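AHL synthase (Burkholderia glumae, PDB 3P2H) probably makes N-acyl-homoserine lactone quorum-sensing signals from S-adenosyl-L-methionine and a fatty acyl chain delivered by acyl carrier protein. Local coordinates at residues Tyr77-Gln80 against Leu86-Asp89; Ser146-Phe151 against Ala158-Ala163. The protein carries 3 engineered substitutions. All blocks are in the same frame, centred on the assembly; numbering follows the deposited sequence.

Interaction 1 (Tyr77-Gln80 against Leu86-Asp89); sequences YLLQ and LLAD. With MTA (5'-deoxy-5'-methylthioadenosine), chain B.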
ATOM      1  N   TYR A  77       4.686  -6.553  10.537  1.00 14.36           N
ATOM      2  CA  TYR A  77       3.976  -6.275   9.288  1.00 14.83           C
ATOM      3  C   TYR A  77       3.329  -7.517   8.647  1.00 14.29           C
ATOM      4  O   TYR A  77       3.684  -8.653   8.958  1.00 13.21           O
ATOM      5  CB  TYR A  77       4.864  -5.517   8.291  1.00 13.61           C
ATOM      6  CG  TYR A  77       6.115  -6.202   7.781  1.00 12.83           C
ATOM      7  CD1 TYR A  77       7.277  -6.275   8.557  1.00 12.82           C
ATOM      8  CD2 TYR A  77       6.169  -6.684   6.476  1.00 12.62           C
ATOM      9  CE1 TYR A  77       8.470  -6.801   8.026  1.00 11.85           C
ATOM     10  CE2 TYR A  77       7.343  -7.209   5.942  1.00 11.75           C
ATOM     11  CZ  TYR A  77       8.489  -7.261   6.715  1.00 12.91           C
ATOM     12  OH  TYR A  77       9.653  -7.734   6.148  1.00 13.61           O
ATOM     13  N   LEU A  78       2.365  -7.276   7.765  1.00 15.36           N
ATOM     14  CA  LEU A  78       1.579  -8.326   7.113  1.00 14.94           C
ATOM     15  C   LEU A  78       2.314  -9.462   6.397  1.00 14.51           C
ATOM     16  O   LEU A  78       2.106 -10.632   6.709  1.00 13.47           O
ATOM     17  CB  LEU A  78       0.570  -7.665   6.160  1.00 18.09           C
ATOM     18  CG  LEU A  78      -0.538  -8.523   5.541  1.00 20.83           C
ATOM     19  CD1 LEU A  78      -1.243  -9.320   6.626  1.00 23.12           C
ATOM     20  CD2 LEU A  78      -1.528  -7.624   4.809  1.00 23.06           C
ATOM     21  N   LEU A  79       3.156  -9.130   5.429  1.00 14.34           N
ATOM     22  CA  LEU A  79       3.894 -10.147   4.688  1.00 15.46           C
ATOM     23  C   LEU A  79       4.754 -10.980   5.640  1.00 15.75           C
ATOM     24  O   LEU A  79       4.832 -12.201   5.535  1.00 16.40           O
ATOM     25  CB  LEU A  79       4.775  -9.463   3.631  1.00 16.13           C
ATOM     26  CG  LEU A  79       5.682 -10.313   2.736  1.00 18.01           C
ATOM     27  CD1 LEU A  79       4.871 -11.391   2.016  1.00 17.24           C
ATOM     28  CD2 LEU A  79       6.384  -9.403   1.732  1.00 20.19           C
ATOM     29  N   GLN A  80       5.386 -10.300   6.584  1.00 16.94           N
ATOM     30  CA  GLN A  80       6.258 -10.934   7.560  1.00 16.18           C
ATOM     31  C   GLN A  80       5.574 -11.970   8.437  1.00 16.47           C
ATOM     32  O   GLN A  80       6.014 -13.116   8.510  1.00 16.92           O
ATOM     33  CB  GLN A  80       6.876  -9.859   8.447  1.00 16.83           C
ATOM     34  CG  GLN A  80       7.662 -10.383   9.636  1.00 18.36           C
ATOM     35  CD  GLN A  80       8.008  -9.274  10.607  1.00 18.62           C
ATOM     36  OE1 GLN A  80       7.122  -8.640  11.178  1.00 18.25           O
ATOM     37  NE2 GLN A  80       9.299  -9.027  10.791  1.00 17.77           N
ATOM     38  N   LEU A  86       5.435 -16.617   1.130  1.00 18.11           N
ATOM     39  CA  LEU A  86       5.362 -16.095  -0.228  1.00 20.29           C
ATOM     40  C   LEU A  86       6.720 -15.579  -0.656  1.00 21.34           C
ATOM     41  O   LEU A  86       6.940 -15.300  -1.829  1.00 21.18           O
ATOM     42  CB  LEU A  86       4.344 -14.955  -0.327  1.00 20.76           C
ATOM     43  CG  LEU A  86       2.853 -15.288  -0.218  1.00 21.36           C
ATOM     44  CD1 LEU A  86       2.045 -14.040  -0.556  1.00 23.22           C
ATOM     45  CD2 LEU A  86       2.493 -16.409  -1.161  1.00 21.33           C
ATOM     46  N   LEU A  87       7.629 -15.465   0.307  1.00 22.73           N
ATOM     47  CA  LEU A  87       8.964 -14.948   0.055  1.00 24.45           C
ATOM     48  C   LEU A  87      10.012 -15.976  -0.320  1.00 25.88           C
ATOM     49  O   LEU A  87      10.026 -17.098   0.196  1.00 26.41           O
ATOM     50  CB  LEU A  87       9.461 -14.174   1.272  1.00 22.50           C
ATOM     51  CG  LEU A  87       8.772 -12.841   1.557  1.00 24.33           C
ATOM     52  CD1 LEU A  87       9.297 -12.289   2.871  1.00 24.81           C
ATOM     53  CD2 LEU A  87       9.027 -11.865   0.414  1.00 22.43           C
ATOM     54  N   ALA A  88      10.900 -15.572  -1.223  1.00 26.80           N
ATOM     55  CA  ALA A  88      11.982 -16.433  -1.662  1.00 27.07           C
ATOM     56  C   ALA A  88      12.934 -16.524  -0.481  1.00 28.32           C
ATOM     57  O   ALA A  88      13.455 -17.594  -0.167  1.00 28.09           O
ATOM     58  CB  ALA A  88      12.684 -15.819  -2.861  1.00 26.84           C
ATOM     59  N   ASP A  89      13.133 -15.385   0.181  1.00 28.82           N
ATOM     60  CA  ASP A  89      14.020 -15.294   1.336  1.00 30.36           C
ATOM     61  C   ASP A  89      13.266 -14.869   2.596  1.00 30.24           C
ATOM     62  O   ASP A  89      12.063 -14.621   2.559  1.00 30.21           O
ATOM     63  CB  ASP A  89      15.130 -14.289   1.046  1.00 31.21           C
ATOM     64  CG  ASP A  89      15.882 -14.614  -0.228  1.00 31.85           C
ATOM     65  OD1 ASP A  89      16.357 -15.759  -0.356  1.00 31.47           O
ATOM     66  OD2 ASP A  89      15.999 -13.726  -1.095  1.00 33.76           O
TER
HETATM   67  CS  MTA B 204      -3.078  -9.334   0.600  1.00 37.89           C
HETATM   68  S5' MTA B 204      -3.511 -10.862  -0.284  1.00 38.86           S
HETATM   69  C5' MTA B 204      -5.286 -10.987   0.087  1.00 34.43           C
HETATM   70  C4' MTA B 204      -5.569 -11.933   1.256  1.00 32.50           C
HETATM   71  O4' MTA B 204      -4.915 -11.386   2.435  1.00 31.04           O
HETATM   72  C2' MTA B 204      -7.199 -11.333   2.935  1.00 30.42           C
HETATM   73  O2' MTA B 204      -8.320 -11.777   3.705  1.00 33.33           O
HETATM   74  C3' MTA B 204      -7.083 -11.974   1.507  1.00 30.96           C
HETATM   75  O3' MTA B 204      -7.513 -13.340   1.561  1.00 32.15           O
HETATM   76  C1' MTA B 204      -5.819 -11.639   3.543  1.00 27.90           C
HETATM   77  N9  MTA B 204      -5.472 -10.722   4.649  1.00 25.22           N
HETATM   78  C8  MTA B 204      -5.353  -9.354   4.593  1.00 23.93           C
HETATM   79  N7  MTA B 204      -5.033  -8.864   5.751  1.00 24.17           N
HETATM   80  C5  MTA B 204      -4.920  -9.885   6.640  1.00 24.19           C
HETATM   81  C6  MTA B 204      -4.598  -9.986   8.035  1.00 23.24           C
HETATM   82  N6  MTA B 204      -4.316  -8.845   8.766  1.00 23.54           N
HETATM   83  N1  MTA B 204      -4.575 -11.226   8.625  1.00 22.51           N
HETATM   84  C2  MTA B 204      -4.850 -12.365   7.924  1.00 23.30           C
HETATM   85  N3  MTA B 204      -5.158 -12.280   6.596  1.00 22.98           N
HETATM   86  C4  MTA B 204      -5.204 -11.101   5.931  1.00 23.94           C

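Interaction 2 (Ser146-Phe151 against Ala158-Ala163); sequences SMERMF and AHRAGA. Engineered in segment 146-151: Met147 (natural residue Ile), Met150 (natural residue Leu). With NOO (N-(3-oxocyclohex-1-en-1-yl)octanamide), chain C.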
ATOM      1  N   SER A 146      -2.270  -8.231 -11.269  1.00 20.57           N
ATOM      2  CA  SER A 146      -2.860  -7.226 -12.145  1.00 19.45           C
ATOM      3  C   SER A 146      -2.338  -5.842 -11.760  1.00 19.11           C
ATOM      4  O   SER A 146      -2.135  -4.982 -12.616  1.00 18.28           O
ATOM      5  CB  SER A 146      -4.386  -7.266 -12.045  1.00 20.82           C
ATOM      6  OG  SER A 146      -4.812  -7.079 -10.713  1.00 21.36           O
ATOM      7  N   MET A 147      -2.125  -5.636 -10.464  1.00 17.91           N
ATOM      8  CA  MET A 147      -1.606  -4.367  -9.959  1.00 18.42           C
ATOM      9  C   MET A 147      -0.121  -4.293 -10.311  1.00 17.83           C
ATOM     10  O   MET A 147       0.399  -3.229 -10.638  1.00 16.33           O
ATOM     11  CB  MET A 147      -1.794  -4.290  -8.439  1.00 20.29           C
ATOM     12  CG  MET A 147      -1.307  -2.996  -7.806  1.00 22.53           C
ATOM     13  SD  MET A 147      -2.081  -1.524  -8.509  1.00 23.72           S
ATOM     14  CE  MET A 147      -3.616  -1.515  -7.637  1.00 21.64           C
ATOM     15  N   GLU A 148       0.551  -5.438 -10.245  1.00 18.47           N
ATOM     16  CA  GLU A 148       1.970  -5.521 -10.582  1.00 19.16           C
ATOM     17  C   GLU A 148       2.165  -5.060 -12.020  1.00 20.37           C
ATOM     18  O   GLU A 148       3.141  -4.386 -12.340  1.00 20.35           O
ATOM     19  CB  GLU A 148       2.475  -6.964 -10.461  1.00 19.76           C
ATOM     20  CG  GLU A 148       3.909  -7.151 -10.962  1.00 19.28           C
ATOM     21  CD  GLU A 148       4.328  -8.609 -11.029  1.00 20.00           C
ATOM     22  OE1 GLU A 148       3.597  -9.410 -11.649  1.00 18.00           O
ATOM     23  OE2 GLU A 148       5.392  -8.952 -10.470  1.00 18.99           O
ATOM     24  N   ARG A 149       1.233  -5.442 -12.887  1.00 20.32           N
ATOM     25  CA  ARG A 149       1.309  -5.067 -14.285  1.00 21.23           C
ATOM     26  C   ARG A 149       1.131  -3.564 -14.468  1.00 21.58           C
ATOM     27  O   ARG A 149       1.751  -2.974 -15.347  1.00 20.61           O
ATOM     28  CB  ARG A 149       0.269  -5.842 -15.101  1.00 22.75           C
ATOM     29  CG  ARG A 149       0.584  -7.330 -15.196  1.00 27.17           C
ATOM     30  CD  ARG A 149      -0.223  -8.011 -16.292  1.00 29.97           C
ATOM     31  NE  ARG A 149      -1.630  -8.182 -15.943  1.00 31.55           N
ATOM     32  CZ  ARG A 149      -2.086  -9.098 -15.093  1.00 31.81           C
ATOM     33  NH1 ARG A 149      -1.246  -9.935 -14.494  1.00 31.72           N
ATOM     34  NH2 ARG A 149      -3.385  -9.189 -14.858  1.00 31.71           N
ATOM     35  N   MET A 150       0.295  -2.939 -13.642  1.00 21.50           N
ATOM     36  CA  MET A 150       0.107  -1.495 -13.751  1.00 21.90           C
ATOM     37  C   MET A 150       1.365  -0.769 -13.294  1.00 20.75           C
ATOM     38  O   MET A 150       1.725   0.270 -13.853  1.00 19.79           O
ATOM     39  CB  MET A 150      -1.100  -1.036 -12.931  1.00 24.61           C
ATOM     40  CG  MET A 150      -2.433  -1.394 -13.578  1.00 29.05           C
ATOM     41  SD  MET A 150      -3.839  -0.757 -12.645  1.00 35.49           S
ATOM     42  CE  MET A 150      -4.121  -2.135 -11.484  1.00 31.99           C
ATOM     43  N   PHE A 151       2.030  -1.314 -12.275  1.00 19.55           N
ATOM     44  CA  PHE A 151       3.266  -0.722 -11.777  1.00 19.27           C
ATOM     45  C   PHE A 151       4.282  -0.747 -12.913  1.00 19.38           C
ATOM     46  O   PHE A 151       4.990   0.227 -13.147  1.00 19.67           O
ATOM     47  CB  PHE A 151       3.823  -1.511 -10.587  1.00 18.11           C
ATOM     48  CG  PHE A 151       3.054  -1.326  -9.297  1.00 19.21           C
ATOM     49  CD1 PHE A 151       2.123  -0.299  -9.155  1.00 19.38           C
ATOM     50  CD2 PHE A 151       3.290  -2.168  -8.211  1.00 18.52           C
ATOM     51  CE1 PHE A 151       1.436  -0.117  -7.943  1.00 19.55           C
ATOM     52  CE2 PHE A 151       2.613  -1.993  -7.004  1.00 18.97           C
ATOM     53  CZ  PHE A 151       1.686  -0.966  -6.870  1.00 18.57           C
ATOM     54  N   ALA A 158       9.877  -2.165 -10.356  1.00 15.46           N
ATOM     55  CA  ALA A 158       9.289  -3.203  -9.535  1.00 14.59           C
ATOM     56  C   ALA A 158       9.876  -4.552  -9.943  1.00 15.85           C
ATOM     57  O   ALA A 158      10.128  -4.799 -11.125  1.00 15.58           O
ATOM     58  CB  ALA A 158       7.779  -3.214  -9.720  1.00 14.66           C
ATOM     59  N   HIS A 159      10.108  -5.413  -8.961  1.00 14.65           N
ATOM     60  CA  HIS A 159      10.629  -6.747  -9.218  1.00 14.79           C
ATOM     61  C   HIS A 159      10.121  -7.693  -8.138  1.00 15.05           C
ATOM     62  O   HIS A 159       9.837  -7.282  -7.014  1.00 15.26           O
ATOM     63  CB  HIS A 159      12.169  -6.760  -9.305  1.00 15.33           C
ATOM     64  CG  HIS A 159      12.866  -6.168  -8.121  1.00 12.67           C
ATOM     65  ND1 HIS A 159      12.988  -4.808  -7.930  1.00 14.83           N
ATOM     66  CD2 HIS A 159      13.498  -6.752  -7.075  1.00 12.66           C
ATOM     67  CE1 HIS A 159      13.666  -4.582  -6.819  1.00 11.45           C
ATOM     68  NE2 HIS A 159      13.986  -5.744  -6.280  1.00 14.75           N
ATOM     69  N   ARG A 160      10.004  -8.964  -8.490  1.00 14.96           N
ATOM     70  CA  ARG A 160       9.473  -9.959  -7.573  1.00 15.65           C
ATOM     71  C   ARG A 160      10.357 -10.384  -6.408  1.00 15.01           C
ATOM     72  O   ARG A 160      11.576 -10.529  -6.546  1.00 14.03           O
ATOM     73  CB  ARG A 160       9.029 -11.180  -8.380  1.00 15.35           C
ATOM     74  CG  ARG A 160       7.898 -10.843  -9.329  1.00 15.03           C
ATOM     75  CD  ARG A 160       7.420 -12.032 -10.135  1.00 15.18           C
ATOM     76  NE  ARG A 160       6.221 -11.686 -10.892  1.00 16.13           N
ATOM     77  CZ  ARG A 160       5.567 -12.520 -11.692  1.00 13.88           C
ATOM     78  NH1 ARG A 160       5.997 -13.764 -11.854  1.00 14.78           N
ATOM     79  NH2 ARG A 160       4.481 -12.106 -12.326  1.00 15.44           N
ATOM     80  N   ALA A 161       9.722 -10.571  -5.253  1.00 13.82           N
ATOM     81  CA  ALA A 161      10.409 -11.005  -4.037  1.00 15.19           C
ATOM     82  C   ALA A 161      10.097 -12.482  -3.803  1.00 15.59           C
ATOM     83  O   ALA A 161      10.624 -13.100  -2.879  1.00 16.72           O
ATOM     84  CB  ALA A 161       9.944 -10.177  -2.839  1.00 14.75           C
ATOM     85  N   GLY A 162       9.236 -13.034  -4.655  1.00 17.21           N
ATOM     86  CA  GLY A 162       8.850 -14.435  -4.559  1.00 16.96           C
ATOM     87  C   GLY A 162       8.088 -14.885  -5.798  1.00 16.10           C
ATOM     88  O   GLY A 162       7.772 -14.074  -6.668  1.00 15.31           O
ATOM     89  N   ALA A 163       7.792 -16.178  -5.885  1.00 15.53           N
ATOM     90  CA  ALA A 163       7.064 -16.710  -7.030  1.00 16.65           C
ATOM     91  C   ALA A 163       5.580 -16.411  -6.864  1.00 15.50           C
ATOM     92  O   ALA A 163       5.074 -16.382  -5.748  1.00 16.09           O
ATOM     93  CB  ALA A 163       7.288 -18.229  -7.142  1.00 17.32           C
TER
HETATM   94  C1  NOO C 300      -6.042  -4.080  -6.183  1.00 40.41           C
HETATM   95  O1  NOO C 300      -6.057  -4.354  -7.379  1.00 41.44           O
HETATM   96  C2  NOO C 300      -4.770  -4.145  -5.347  1.00 39.87           C
HETATM   97  C3  NOO C 300      -4.791  -4.448  -3.979  1.00 40.01           C
HETATM   98  C4  NOO C 300      -6.168  -4.501  -3.285  1.00 40.85           C
HETATM   99  C5  NOO C 300      -7.264  -3.555  -3.918  1.00 40.83           C
HETATM  100  C6  NOO C 300      -7.371  -3.680  -5.469  1.00 40.21           C
HETATM  101  N7  NOO C 300      -3.619  -4.729  -3.157  1.00 39.44           N
HETATM  102  C8  NOO C 300      -3.180  -4.335  -1.866  1.00 38.91           C
HETATM  103  O8  NOO C 300      -3.854  -4.424  -0.844  1.00 39.35           O
HETATM  104  C9  NOO C 300      -1.760  -3.755  -1.685  1.00 37.38           C
HETATM  105  C10 NOO C 300      -0.720  -3.867  -2.830  1.00 37.02           C
HETATM  106  C11 NOO C 300       0.712  -3.904  -2.230  1.00 34.23           C
HETATM  107  C12 NOO C 300       1.729  -3.111  -3.070  1.00 33.44           C
HETATM  108  C13 NOO C 300       3.159  -3.276  -2.512  1.00 31.80           C
HETATM  109  C14 NOO C 300       4.216  -3.209  -3.631  1.00 27.57           C
HETATM  110  C15 NOO C 300       5.636  -3.137  -3.062  1.00 25.11           C

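Interaction 1 (Tyr77-Gln80 against Leu86-Asp89)
Next to the Leu79-Leu87 contact, the Tyr77 ring has CB of Gln80 over the centre of one face, 3.3 Å above the plane, while its hydroxyl at the rim is hydrogen-bonded to the backbone O of Pro92. Tyr77 is the N-cap residue of the short helix 78-81, within the acetyltransferase-like fold of the autoinducer synthases. The Gln80 side chain runs extended beside the Tyr77 ring, and OE1 of its amide accepts a hydrogen bond from the Tyr77 backbone N at 3.3 Å, with an N-H...O angle of 151° and the donor 35° out of the carbonyl plane. This bond from the N-cap amide to the side chain three residues on matches one half of a capping box. The amide of Leu79 is satisfied by the carboxylate of Glu99 on strand 97-105.

Between the segments the contact is purely apolar. Leu79 points CG away from its own N (chi1 179°), which brings both methyls to the returning loop: CD2 meets CD2 of Leu87 at 3.8 Å, and CD1 lies 4.3 Å from CB of Leu86. Ile140 and Val142 of strand 138-144 pack against the same leucines, placing this small hydrophobic cluster on the central sheet. Leu78 serves the nucleoside pocket instead, its CD1 methyl lying 3.7 Å from C6 of the adenine of 5'-deoxy-5'-methylthioadenosine.

Interaction 2 (Ser146-Phe151 against Ala158-Ala163)
A bidentate salt bridge between Glu148 and Arg160, backed by a small apolar touch, joins helix 145-154 to strand 157-160, the strand that follows it in the acetyltransferase-like fold. Arg160 grips the carboxylate side-on with two nitrogens: NE donates to OE2 of Glu148 at 2.9 Å with an N-H...O angle of 172°, and NH2 donates to OE1 of Glu148, also at 2.9 Å and nearly as straight. Each oxygen uses its syn lone pair, and the carboxylate and guanidinium planes lie only 8° apart, so the paired bonds hold the two groups nearly coplanar and restrict their rotation. A chi1 of 173° swings the Glu148 chain clear of its own amide toward the strand, where it crosses the extended side chain of Arg160 at about a right angle. A second cation, Arg152, adds only a long, weak ion pair to OE2 of Glu148.

One turn further along the helix, CB of Phe151 rests 4.4 Å from CB of Ala158. The ring itself leads away from the strand into the pocket of the inhibitor N-(3-oxocyclohex-1-en-1-yl)octanamide, where CE2 of Phe151 lies 3.9 Å from C14 in the octanoyl tail. Met147, an engineered residue, brings its CE methyl to 3.7 Å from C2 of the inhibitor's cyclohexenone. Helix 145-154 also packs against helix 120-133, through Val120 and Leu124 on Phe151, and strand 170-178, through Val173 on Glu148.

Overall arrangement
From the N terminus, the chain reaches interaction 1 first: residues 77-80 open helix 78-81, and the contact with 86-89 closes a short loop before strand 97-105. Interaction 2 follows in series, neither nested nor crossed, closing the turn from helix 145-154 to strand 157-160. Although their centres lie 14 Å apart, the two meet at their second segments. Ala88 N probably donates a hydrogen bond to Ala161 O at 3.0 Å, and CD2 of Leu87 packs on CB of Ala161. The first segments line the pockets, Leu78 the nucleoside's and Met147 and Phe151 the inhibitor's, while the second segments join the loop after helix 78-81 to the end of strand 157-160.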